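Long-range contacts in Lin1944 protein (Listeria innocua, PDB 3D7L), which is of unknown function but is probably an oxidoreductase of the short-chain dehydrogenase/reductase family: residues 151-156 and 187-192; 20-25 and 182-187; 48-53 and 97-102; 56-61 and 103-108. All blocks are in the same frame, centred on the assembly; numbering follows the deposited sequence.

Interaction 1 (151-156 and 187-192)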
loop_
_atom_site.group_PDB
_atom_site.type_symbol
_atom_site.label_atom_id
_atom_site.label_comp_id
_atom_site.label_asym_id
_atom_site.label_seq_id
_atom_site.Cartn_x
_atom_site.Cartn_y
_atom_site.Cartn_z
ATOM N N ARG D 151 15.786 6.544 -11.810
ATOM C CA ARG D 151 15.770 6.039 -10.422
ATOM C C ARG D 151 14.491 6.430 -9.706
ATOM O O ARG D 151 13.813 7.397 -10.096
ATOM C CB ARG D 151 16.997 6.532 -9.644
ATOM C CG ARG D 151 18.348 6.265 -10.366
ATOM C CD ARG D 151 19.548 6.881 -9.601
ATOM N NE ARG D 151 19.492 8.330 -9.665
ATOM C CZ ARG D 151 19.106 9.146 -8.680
ATOM N NH1 ARG D 151 18.778 8.689 -7.482
ATOM N NH2 ARG D 151 19.093 10.447 -8.894
ATOM N N ILE D 152 14.141 5.667 -8.670
ATOM C CA ILE D 152 12.964 6.002 -7.857
ATOM C C ILE D 152 13.180 5.607 -6.394
ATOM O O ILE D 152 13.487 4.444 -6.087
ATOM C CB ILE D 152 11.634 5.379 -8.439
ATOM C CG1 ILE D 152 10.446 5.643 -7.496
ATOM C CG2 ILE D 152 11.790 3.835 -8.672
ATOM C CD1 ILE D 152 9.082 5.474 -8.173
ATOM N N ASN D 153 13.022 6.584 -5.504
ATOM C CA ASN D 153 13.143 6.345 -4.061
ATOM C C ASN D 153 11.962 6.952 -3.302
ATOM O O ASN D 153 11.209 7.731 -3.864
ATOM C CB ASN D 153 14.433 6.971 -3.503
ATOM C CG ASN D 153 15.683 6.455 -4.181
ATOM O OD1 ASN D 153 16.000 5.267 -4.090
ATOM N ND2 ASN D 153 16.424 7.355 -4.842
ATOM N N THR D 154 11.820 6.609 -2.028
ATOM C CA THR D 154 10.822 7.260 -1.197
ATOM C C THR D 154 11.492 7.879 0.026
ATOM O O THR D 154 12.547 7.411 0.474
ATOM C CB THR D 154 9.675 6.313 -0.743
ATOM O OG1 THR D 154 10.211 5.169 -0.085
ATOM C CG2 THR D 154 8.854 5.868 -1.923
ATOM N N VAL D 155 10.889 8.938 0.539
ATOM C CA VAL D 155 11.335 9.563 1.776
ATOM C C VAL D 155 10.208 9.397 2.800
ATOM O O VAL D 155 9.045 9.690 2.501
ATOM C CB VAL D 155 11.750 11.025 1.565
ATOM C CG1 VAL D 155 12.070 11.720 2.926
ATOM C CG2 VAL D 155 12.958 11.099 0.602
ATOM N N SER D 156 10.551 8.874 3.972
ATOM C CA SER D 156 9.555 8.594 5.026
ATOM C C SER D 156 9.860 9.432 6.265
ATOM O O SER D 156 10.771 9.127 7.038
ATOM C CB SER D 156 9.512 7.122 5.382
ATOM O OG SER D 156 8.472 6.888 6.328
ATOM N N GLU D 187 17.033 15.689 -1.238
ATOM C CA GLU D 187 18.260 16.044 -1.963
ATOM C C GLU D 187 19.124 14.796 -2.252
ATOM O O GLU D 187 19.674 14.668 -3.335
ATOM C CB GLU D 187 19.069 17.110 -1.230
ATOM C CG GLU D 187 20.411 17.414 -1.891
ATOM C CD GLU D 187 21.228 18.498 -1.184
ATOM O OE1 GLU D 187 20.723 19.157 -0.265
ATOM O OE2 GLU D 187 22.385 18.715 -1.562
ATOM N N LYS D 188 19.238 13.893 -1.269
ATOM C CA LYS D 188 19.937 12.630 -1.432
ATOM C C LYS D 188 19.316 11.834 -2.583
ATOM O O LYS D 188 20.040 11.341 -3.444
ATOM C CB LYS D 188 19.904 11.829 -0.114
ATOM C CG LYS D 188 20.639 10.514 -0.163
ATOM C CD LYS D 188 20.552 9.771 1.173
ATOM C CE LYS D 188 21.176 8.383 1.057
ATOM N NZ LYS D 188 22.629 8.382 0.764
ATOM N N SER D 189 17.980 11.741 -2.618
ATOM C CA SER D 189 17.300 11.044 -3.714
ATOM C C SER D 189 17.538 11.699 -5.078
ATOM O O SER D 189 17.865 11.005 -6.026
ATOM C CB SER D 189 15.801 10.884 -3.454
ATOM O OG SER D 189 15.235 10.148 -4.500
ATOM N N VAL D 190 17.427 13.020 -5.175
ATOM C CA VAL D 190 17.589 13.692 -6.464
ATOM C C VAL D 190 19.038 13.687 -6.967
ATOM O O VAL D 190 19.296 13.436 -8.153
ATOM C CB VAL D 190 17.016 15.147 -6.419
ATOM C CG1 VAL D 190 17.360 15.967 -7.709
ATOM C CG2 VAL D 190 15.519 15.121 -6.176
ATOM N N PHE D 191 19.988 13.961 -6.078
ATOM C CA PHE D 191 21.357 14.232 -6.502
ATOM C C PHE D 191 22.302 13.060 -6.321
ATOM O O PHE D 191 23.370 13.027 -6.938
ATOM C CB PHE D 191 21.887 15.477 -5.789
ATOM C CG PHE D 191 21.291 16.750 -6.312
ATOM C CD1 PHE D 191 21.758 17.315 -7.500
ATOM C CD2 PHE D 191 20.260 17.377 -5.632
ATOM C CE1 PHE D 191 21.193 18.494 -8.005
ATOM C CE2 PHE D 191 19.704 18.562 -6.113
ATOM C CZ PHE D 191 20.161 19.116 -7.313
ATOM N N GLY D 192 21.913 12.120 -5.455
ATOM C CA GLY D 192 22.613 10.837 -5.312
ATOM C C GLY D 192 22.292 9.902 -6.476
ATOM O O GLY D 192 21.738 10.335 -7.498
#
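R151 of strand 151-157 turns its guanidinium end-on to the last turn of helix 179-191, and two of its nitrogens grip one carbonyl oxygen. NH1 of R151 donates to O of S189 at 2.9 Å, NH2 of R151 reaches the same oxygen at 3.2 Å, and both bonds lie in the guanidinium and carbonyl planes. A weak bond from NH2 also reaches O of V190 near that edge, while O of G192 sits over one face without bonding. The bend of the arginine chain at chi3 (-69°) turns the group down onto carbonyls at the C-terminal end of the helix, where G192 leaves helical geometry and the helix end would probably favour a cation. Strand and helix segments run antiparallel here (178°, axes 8.9 Å apart), as expected of a helix packed on the parallel sheet of a Rossmann fold. Two residues further along the strand is N153, whose ND2 donates nearly straight to OG of S189 at 3.1 Å, the hydroxyl lying in the amide plane. Further out, OD1 of N153 takes the backbone N of E197, Q194 O accepts from both ND2 of N153 and NH1 of R151, and OG of S189 pairs with OG1 of T111.

Interaction 2 (20-25 and 182-187)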
loop_
_atom_site.group_PDB
_atom_site.type_symbol
_atom_site.label_atom_id
_atom_site.label_comp_id
_atom_site.label_asym_id
_atom_site.label_seq_id
_atom_site.Cartn_x
_atom_site.Cartn_y
_atom_site.Cartn_z
ATOM N N LYS D 20 11.832 22.573 -1.379
ATOM C CA LYS D 20 12.112 23.650 -2.321
ATOM C C LYS D 20 13.375 24.437 -1.922
ATOM O O LYS D 20 14.235 24.709 -2.757
ATOM C CB LYS D 20 10.902 24.585 -2.421
ATOM C CG LYS D 20 10.946 25.614 -3.587
ATOM C CD LYS D 20 9.754 26.558 -3.475
ATOM C CE LYS D 20 9.799 27.691 -4.504
ATOM N NZ LYS D 20 10.905 28.655 -4.216
ATOM N N GLU D 21 13.478 24.783 -0.642
ATOM C CA GLU D 21 14.596 25.577 -0.153
ATOM C C GLU D 21 15.964 24.950 -0.380
ATOM O O GLU D 21 16.922 25.654 -0.730
ATOM C CB GLU D 21 14.404 25.921 1.312
ATOM C CG GLU D 21 15.159 27.167 1.723
ATOM C CD GLU D 21 14.638 27.797 3.015
ATOM O OE1 GLU D 21 15.155 28.881 3.389
ATOM O OE2 GLU D 21 13.718 27.222 3.648
ATOM N N ARG D 22 16.068 23.644 -0.154
ATOM C CA ARG D 22 17.306 22.916 -0.445
ATOM C C ARG D 22 17.564 22.819 -1.947
ATOM O O ARG D 22 18.607 23.262 -2.411
ATOM C CB ARG D 22 17.305 21.508 0.179
ATOM C CG ARG D 22 17.537 21.493 1.672
ATOM C CD ARG D 22 18.199 20.192 2.148
ATOM N NE ARG D 22 19.625 20.190 1.843
ATOM C CZ ARG D 22 20.573 20.758 2.587
ATOM N NH1 ARG D 22 20.271 21.396 3.717
ATOM N NH2 ARG D 22 21.840 20.693 2.191
ATOM N N LEU D 23 16.610 22.246 -2.688
ATOM C CA LEU D 23 16.777 21.952 -4.125
ATOM C C LEU D 23 16.971 23.191 -5.019
ATOM O O LEU D 23 17.654 23.122 -6.049
ATOM C CB LEU D 23 15.617 21.085 -4.638
ATOM C CG LEU D 23 15.270 19.792 -3.868
ATOM C CD1 LEU D 23 14.167 19.002 -4.577
ATOM C CD2 LEU D 23 16.479 18.903 -3.639
ATOM N N GLU D 24 16.380 24.311 -4.610
ATOM C CA GLU D 24 16.560 25.607 -5.259
ATOM C C GLU D 24 18.020 26.020 -5.460
ATOM O O GLU D 24 18.344 26.657 -6.457
ATOM C CB GLU D 24 15.973 26.705 -4.385
ATOM C CG GLU D 24 14.565 27.009 -4.624
ATOM C CD GLU D 24 14.153 28.256 -3.895
ATOM O OE1 GLU D 24 13.491 29.074 -4.552
ATOM O OE2 GLU D 24 14.504 28.436 -2.697
ATOM N N LYS D 25 18.859 25.721 -4.470
ATOM C CA LYS D 25 20.261 26.137 -4.459
ATOM C C LYS D 25 21.053 25.464 -5.580
ATOM O O LYS D 25 22.102 25.965 -5.996
ATOM C CB LYS D 25 20.928 25.744 -3.139
ATOM C CG LYS D 25 20.154 26.015 -1.873
ATOM C CD LYS D 25 20.411 27.398 -1.350
ATOM C CE LYS D 25 20.677 27.342 0.146
ATOM N NZ LYS D 25 19.421 27.200 0.891
ATOM N N VAL D 182 14.574 16.340 6.976
ATOM C CA VAL D 182 13.892 15.520 6.000
ATOM C C VAL D 182 14.244 15.975 4.571
ATOM O O VAL D 182 14.377 15.146 3.680
ATOM C CB VAL D 182 12.355 15.533 6.215
ATOM C CG1 VAL D 182 11.659 14.588 5.232
ATOM C CG2 VAL D 182 12.019 15.116 7.661
ATOM N N ALA D 183 14.419 17.280 4.368
ATOM C CA ALA D 183 14.667 17.834 3.015
ATOM C C ALA D 183 15.990 17.322 2.427
ATOM O O ALA D 183 16.122 17.189 1.204
ATOM C CB ALA D 183 14.616 19.351 3.043
ATOM N N ARG D 184 16.949 17.027 3.314
ATOM C CA ARG D 184 18.240 16.436 2.943
ATOM C C ARG D 184 18.099 15.072 2.252
ATOM O O ARG D 184 18.828 14.788 1.304
ATOM C CB ARG D 184 19.148 16.299 4.171
ATOM C CG ARG D 184 19.766 17.585 4.669
ATOM C CD ARG D 184 20.655 17.316 5.919
ATOM N NE ARG D 184 21.084 18.564 6.546
ATOM C CZ ARG D 184 22.155 19.280 6.191
ATOM N NH1 ARG D 184 22.959 18.886 5.205
ATOM N NH2 ARG D 184 22.437 20.404 6.846
ATOM N N ALA D 185 17.158 14.256 2.727
ATOM C CA ALA D 185 16.818 12.957 2.138
ATOM C C ALA D 185 16.281 13.063 0.710
ATOM O O ALA D 185 16.605 12.217 -0.167
ATOM C CB ALA D 185 15.804 12.223 3.038
ATOM N N PHE D 186 15.430 14.067 0.483
ATOM C CA PHE D 186 14.981 14.403 -0.864
ATOM C C PHE D 186 16.156 14.821 -1.750
ATOM O O PHE D 186 16.262 14.349 -2.882
ATOM C CB PHE D 186 13.935 15.519 -0.832
ATOM C CG PHE D 186 12.559 15.058 -0.420
ATOM C CD1 PHE D 186 11.644 14.628 -1.372
ATOM C CD2 PHE D 186 12.177 15.092 0.918
ATOM C CE1 PHE D 186 10.352 14.209 -0.986
ATOM C CE2 PHE D 186 10.905 14.705 1.299
ATOM C CZ PHE D 186 9.998 14.249 0.337
ATOM N N GLU D 187 17.033 15.689 -1.238
ATOM C CA GLU D 187 18.260 16.044 -1.963
ATOM C C GLU D 187 19.124 14.796 -2.252
ATOM O O GLU D 187 19.674 14.668 -3.335
ATOM C CB GLU D 187 19.069 17.110 -1.230
ATOM C CG GLU D 187 20.411 17.414 -1.891
ATOM C CD GLU D 187 21.228 18.498 -1.184
ATOM O OE1 GLU D 187 20.723 19.157 -0.265
ATOM O OE2 GLU D 187 22.385 18.715 -1.562
HETATM O O HOH W 1 20.924 22.362 -1.028
HETATM O O HOH W 2 24.513 21.647 3.756
#
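The guanidinium of R22 has CG of R184 over one face, 3.7 Å above the plane and offset toward the rim, and the carboxylate of E187 at its edge. The arginine and glutamate side chains meet at about a right angle, yet their flat groups are nearly coplanar, 18° apart. NE of R22 gives a short, fairly straight bond of 2.6 Å to OE1 of E187, which it meets nearly end-on to the C-O bond. NH2 of R22 adds a weak bond to the same oxygen, so this salt bridge is carried by one carboxylate atom; the other, OE2, pairs with K26. The glutamate arrives by an extended chain, its CG opposite the backbone N (chi1 175°). Helices 14-23 and 179-191 lie side by side here on one face of the parallel Rossmann sheet, the first and last helices of the doubly wound fold, brought together although far apart in sequence. The R184 guanidinium in turn has NH1 of R22 over its centre, the two planes 33° apart. NH2 of R22 and NH1 of R184 are 3.7 Å apart, a like-charge approach that the carboxylate of E187 probably eases; a water bonded to NH2 of R22 is held weakly by NH1 of R184. Beneath the charges the contact is apolar: CD of R22 packs on CB of A183 at 3.8 Å, and CD2 of L23 rests 3.8 Å from CA of E187. A second water donates to O of R22 and, weakly, to OE1 of E187.

Interaction 3 (48-53 and 97-102)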
loop_
_atom_site.group_PDB
_atom_site.type_symbol
_atom_site.label_atom_id
_atom_site.label_comp_id
_atom_site.label_asym_id
_atom_site.label_seq_id
_atom_site.Cartn_x
_atom_site.Cartn_y
_atom_site.Cartn_z
ATOM N N SER D 48 -5.906 15.700 -15.502
ATOM C CA SER D 48 -5.197 16.811 -14.884
ATOM C C SER D 48 -3.679 16.536 -14.739
ATOM O O SER D 48 -2.846 17.403 -15.013
ATOM C CB SER D 48 -5.829 17.117 -13.519
ATOM O OG SER D 48 -5.074 18.067 -12.798
ATOM N N ILE D 49 -3.307 15.331 -14.311
ATOM C CA ILE D 49 -1.880 14.998 -14.247
ATOM C C ILE D 49 -1.255 15.041 -15.648
ATOM O O ILE D 49 -0.154 15.579 -15.843
ATOM C CB ILE D 49 -1.622 13.615 -13.578
ATOM C CG1 ILE D 49 -1.973 13.652 -12.085
ATOM C CG2 ILE D 49 -0.179 13.191 -13.758
ATOM C CD1 ILE D 49 -2.343 12.319 -11.532
ATOM N N LYS D 50 -1.944 14.452 -16.614
ATOM C CA LYS D 50 -1.431 14.433 -17.985
ATOM C C LYS D 50 -1.253 15.838 -18.527
ATOM O O LYS D 50 -0.228 16.117 -19.171
ATOM C CB LYS D 50 -2.317 13.615 -18.909
ATOM C CG LYS D 50 -2.626 12.275 -18.324
ATOM C CD LYS D 50 -2.644 11.201 -19.356
ATOM C CE LYS D 50 -4.026 10.981 -19.917
ATOM N NZ LYS D 50 -4.309 9.500 -19.907
ATOM N N LYS D 51 -2.223 16.716 -18.257
ATOM C CA LYS D 51 -2.106 18.116 -18.687
ATOM C C LYS D 51 -0.885 18.788 -18.055
ATOM O O LYS D 51 -0.132 19.490 -18.738
ATOM C CB LYS D 51 -3.363 18.919 -18.345
ATOM C CG LYS D 51 -3.982 19.655 -19.523
ATOM C CD LYS D 51 -3.174 20.871 -19.985
ATOM C CE LYS D 51 -3.635 21.319 -21.377
ATOM N NZ LYS D 51 -4.974 22.041 -21.414
HETATM N N MSE D 52 -0.694 18.571 -16.754
HETATM C CA MSE D 52 0.473 19.115 -16.066
HETATM C C MSE D 52 1.758 18.721 -16.783
HETATM O O MSE D 52 2.582 19.576 -17.085
HETATM C CB MSE D 52 0.513 18.707 -14.593
HETATM C CG MSE D 52 1.792 19.188 -13.876
HETATM SE SE MSE D 52 2.167 18.278 -12.241
HETATM C CE MSE D 52 2.492 16.498 -12.904
ATOM N N TYR D 53 1.908 17.436 -17.083
ATOM C CA TYR D 53 3.121 16.939 -17.738
ATOM C C TYR D 53 3.334 17.460 -19.177
ATOM O O TYR D 53 4.487 17.639 -19.600
ATOM C CB TYR D 53 3.176 15.401 -17.701
ATOM C CG TYR D 53 3.599 14.810 -16.365
ATOM C CD1 TYR D 53 4.737 15.285 -15.683
ATOM C CD2 TYR D 53 2.871 13.760 -15.786
ATOM C CE1 TYR D 53 5.122 14.727 -14.448
ATOM C CE2 TYR D 53 3.248 13.207 -14.563
ATOM C CZ TYR D 53 4.375 13.686 -13.905
ATOM O OH TYR D 53 4.731 13.111 -12.693
ATOM N N VAL D 97 3.847 8.781 -11.118
ATOM C CA VAL D 97 4.887 7.910 -11.678
ATOM C C VAL D 97 4.385 7.255 -12.971
ATOM O O VAL D 97 5.057 7.334 -14.011
ATOM C CB VAL D 97 5.348 6.837 -10.660
ATOM C CG1 VAL D 97 6.228 5.818 -11.322
ATOM C CG2 VAL D 97 6.038 7.492 -9.463
ATOM N N LEU D 98 3.205 6.637 -12.927
ATOM C CA LEU D 98 2.706 5.957 -14.129
ATOM C C LEU D 98 2.568 6.902 -15.330
ATOM O O LEU D 98 2.737 6.478 -16.473
ATOM C CB LEU D 98 1.372 5.233 -13.873
ATOM C CG LEU D 98 1.382 4.226 -12.710
ATOM C CD1 LEU D 98 0.035 3.593 -12.587
ATOM C CD2 LEU D 98 2.460 3.148 -12.880
ATOM N N LEU D 99 2.231 8.158 -15.077
ATOM C CA LEU D 99 2.028 9.141 -16.166
ATOM C C LEU D 99 3.256 10.031 -16.481
ATOM O O LEU D 99 3.274 10.713 -17.502
ATOM C CB LEU D 99 0.777 9.986 -15.902
ATOM C CG LEU D 99 -0.530 9.188 -15.752
ATOM C CD1 LEU D 99 -1.639 9.992 -15.092
ATOM C CD2 LEU D 99 -1.020 8.583 -17.072
ATOM N N GLY D 100 4.274 9.984 -15.620
ATOM C CA GLY D 100 5.450 10.853 -15.705
ATOM C C GLY D 100 6.784 10.302 -16.219
ATOM O O GLY D 100 7.723 11.082 -16.437
ATOM N N ILE D 101 6.885 8.983 -16.431
ATOM C CA ILE D 101 8.148 8.382 -16.912
ATOM C C ILE D 101 8.620 9.018 -18.224
ATOM O O ILE D 101 9.816 9.283 -18.416
ATOM C CB ILE D 101 8.056 6.824 -17.029
ATOM C CG1 ILE D 101 7.763 6.187 -15.666
ATOM C CG2 ILE D 101 9.354 6.231 -17.583
ATOM C CD1 ILE D 101 7.233 4.741 -15.745
ATOM N N ASP D 102 7.657 9.308 -19.097
ATOM C CA ASP D 102 7.921 9.884 -20.405
ATOM C C ASP D 102 8.382 11.346 -20.306
ATOM O O ASP D 102 8.944 11.887 -21.255
ATOM C CB ASP D 102 6.687 9.743 -21.321
ATOM C CG ASP D 102 6.649 8.402 -22.069
ATOM O OD1 ASP D 102 7.723 7.791 -22.269
ATOM O OD2 ASP D 102 5.551 7.957 -22.491
#
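Y53 lays one face of its ring over the backbone of G100, whose CA sits 3.7 Å from the ring centroid and 26° off the normal, a CH-pi contact. CE2 of Y53 is the ring atom nearest to it, 3.4 Å from CA of G100. The absence of a side chain at G100 lets the ring lie directly on the backbone. On the opposite face the terminal methyl CE of selenomethionine M52 lies over the ring centre, so the ring is sandwiched between a backbone and a methyl group. The hydroxyl is held too: OH of Y53 is hydrogen-bonded to O of L96, one turn back on helix 79-100.

Next to the glycine, L99 supplies the apolar half of the contact. Its two methyls divide the work: CD1 of L99 meets CG2 of I49 at 3.8 Å, the two side chains crossing at about a right angle, while CD2 of L99 touches CD of K50, also at 3.8 Å. The branch of I49 that does this is opposite the backbone N, with CG1 turned beside that nitrogen (chi1 -68°). L99 also packs on P79 of the second subunit, which places this seam beside the dimer contact. Two helices flanking one side of the central parallel sheet, joined through strand 59-64, are typical of the Rossmann fold of short-chain dehydrogenases/reductases.

Interaction 4 (56-61 and 103-108)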
loop_
_atom_site.group_PDB
_atom_site.type_symbol
_atom_site.label_atom_id
_atom_site.label_comp_id
_atom_site.label_asym_id
_atom_site.label_seq_id
_atom_site.Cartn_x
_atom_site.Cartn_y
_atom_site.Cartn_z
ATOM N N VAL D 56 4.618 20.995 -18.554
ATOM C CA VAL D 56 5.978 21.007 -18.003
ATOM C C VAL D 56 7.096 20.627 -18.990
ATOM O O VAL D 56 8.193 21.164 -18.894
ATOM C CB VAL D 56 6.086 20.110 -16.738
ATOM C CG1 VAL D 56 7.521 19.998 -16.287
ATOM C CG2 VAL D 56 5.243 20.675 -15.619
ATOM N N GLY D 57 6.826 19.701 -19.917
ATOM C CA GLY D 57 7.874 19.143 -20.783
ATOM C C GLY D 57 8.878 18.252 -20.046
ATOM O O GLY D 57 8.570 17.692 -18.985
ATOM N N LYS D 58 10.086 18.126 -20.593
ATOM C CA LYS D 58 11.101 17.236 -20.021
ATOM C C LYS D 58 11.766 17.825 -18.788
ATOM O O LYS D 58 12.158 18.996 -18.788
ATOM C CB LYS D 58 12.173 16.873 -21.071
ATOM C CG LYS D 58 11.752 15.777 -22.063
ATOM C CD LYS D 58 11.954 14.397 -21.438
ATOM C CE LYS D 58 11.811 13.267 -22.455
ATOM N NZ LYS D 58 12.186 11.924 -21.876
ATOM N N VAL D 59 11.865 17.007 -17.733
ATOM C CA VAL D 59 12.645 17.350 -16.529
ATOM C C VAL D 59 13.640 16.261 -16.107
ATOM O O VAL D 59 13.661 15.151 -16.659
ATOM C CB VAL D 59 11.738 17.785 -15.330
ATOM C CG1 VAL D 59 11.010 19.064 -15.678
ATOM C CG2 VAL D 59 10.756 16.686 -14.944
ATOM N N ASP D 60 14.492 16.605 -15.145
ATOM C CA ASP D 60 15.488 15.676 -14.630
ATOM C C ASP D 60 14.987 14.956 -13.390
ATOM O O ASP D 60 15.422 13.843 -13.106
ATOM C CB ASP D 60 16.779 16.413 -14.307
ATOM C CG ASP D 60 17.376 17.047 -15.523
ATOM O OD1 ASP D 60 17.359 18.291 -15.611
ATOM O OD2 ASP D 60 17.803 16.295 -16.424
ATOM N N ALA D 61 14.075 15.576 -12.657
ATOM C CA ALA D 61 13.552 14.956 -11.421
ATOM C C ALA D 61 12.119 15.355 -11.199
ATOM O O ALA D 61 11.742 16.494 -11.463
ATOM C CB ALA D 61 14.382 15.347 -10.209
ATOM N N SER D 103 8.175 11.959 -19.140
ATOM C CA SER D 103 8.638 13.315 -18.886
ATOM C C SER D 103 10.026 13.394 -18.275
ATOM O O SER D 103 10.537 14.489 -18.082
ATOM C CB SER D 103 7.658 14.059 -17.983
ATOM O OG SER D 103 6.466 14.322 -18.693
ATOM N N LEU D 104 10.630 12.252 -17.951
ATOM C CA LEU D 104 11.951 12.296 -17.353
ATOM C C LEU D 104 13.051 12.139 -18.371
ATOM O O LEU D 104 12.977 11.286 -19.267
ATOM C CB LEU D 104 12.122 11.239 -16.261
ATOM C CG LEU D 104 11.572 11.553 -14.875
ATOM C CD1 LEU D 104 11.914 10.389 -14.003
ATOM C CD2 LEU D 104 12.168 12.874 -14.302
ATOM N N ASN D 105 14.073 12.974 -18.218
ATOM C CA ASN D 105 15.291 12.824 -18.973
ATOM C C ASN D 105 16.008 11.516 -18.581
ATOM O O ASN D 105 15.763 10.946 -17.507
ATOM C CB ASN D 105 16.195 14.042 -18.758
ATOM C CG ASN D 105 15.717 15.282 -19.523
ATOM O OD1 ASN D 105 15.198 15.189 -20.642
ATOM N ND2 ASN D 105 15.917 16.451 -18.923
ATOM N N ASP D 106 16.886 11.041 -19.465
ATOM C CA ASP D 106 17.698 9.865 -19.193
ATOM C C ASP D 106 18.428 10.039 -17.858
ATOM O O ASP D 106 18.943 11.107 -17.586
ATOM C CB ASP D 106 18.699 9.657 -20.331
ATOM C CG ASP D 106 18.030 9.209 -21.645
ATOM O OD1 ASP D 106 18.735 9.130 -22.665
ATOM O OD2 ASP D 106 16.812 8.939 -21.678
ATOM N N LYS D 107 18.435 9.000 -17.020
ATOM C CA LYS D 107 19.098 9.045 -15.703
ATOM C C LYS D 107 18.381 9.949 -14.690
ATOM O O LYS D 107 18.949 10.285 -13.659
ATOM C CB LYS D 107 20.572 9.487 -15.829
ATOM C CG LYS D 107 21.380 8.842 -16.971
ATOM C CD LYS D 107 22.509 7.956 -16.479
ATOM C CE LYS D 107 22.015 6.513 -16.266
ATOM N NZ LYS D 107 22.727 5.806 -15.147
ATOM N N GLY D 108 17.150 10.356 -14.999
ATOM C CA GLY D 108 16.323 11.167 -14.104
ATOM C C GLY D 108 15.850 10.325 -12.926
ATOM O O GLY D 108 16.207 9.146 -12.826
HETATM O O HOH W 3 14.875 19.465 -19.181
HETATM O O HOH W 4 18.422 13.576 -15.611
#
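K58 slants across N105 over a single parallel bridge between the start of strand 59-64 and the short strand 104-105, which precedes strand 108-113, the neighbour of 59-64 in the parallel Rossmann-type sheet. V59 and L104 form the bridge: N of V59 donates to O of S103 at 2.9 Å, and N of N105 to O of V59 at 2.7 Å, both nearly straight. Their side chains leave on the same face of the sheet, CG2 of V59 meeting CD2 of L104 at 4.1 Å. That methyl of L104 extends past the bridge to lie 3.6 Å from O of D60.

The lysine chain bends at chi2 (-82°) and runs over the asparagine, its CD 3.4 Å from OD1 of N105, to bring its ammonium back to the other strand. There NZ of K58 donates to O of L104 at 2.8 Å, coming from well above the carbonyl plane; R148 donates to this same oxygen, and a weak bond ties NZ to O of D102.

The amide of N105 turns its nitrogen the other way. ND2 of N105 bonds to OD2 of D60 at 3.1 Å, approaching from above the carboxylate although the acceptor lies near the amide plane; the two flat groups stand 51° apart. OD1 of D60 takes the backbone N of K5, which fixes the carboxylate from its second oxygen. A type II turn from N105 to G108 then leads into strand 108-113. A water donates to both OD2 of D60 and O of D106.

The four contacts sample both layers around one parallel sheet. Interactions 1 and 2 share E187 and helix 179-191, their centres 10 Å apart; V155 of interaction 1 packs on F186, V182 and A185 of interaction 2. Interactions 3 and 4 adjoin through the succession of helix 46-56, strand 59-64 and helix 79-100, with centres 11 Å apart and CB of Y53 lying 3.6 Å from OG of S103. The sheet itself joins interactions 1 and 4, where N of R151 probably bonds to O of G108 at 2.8 Å. I152 and V97 link interactions 1 and 3, whereas interactions 2 and 3, their nearest atoms about 12 Å apart, do not touch.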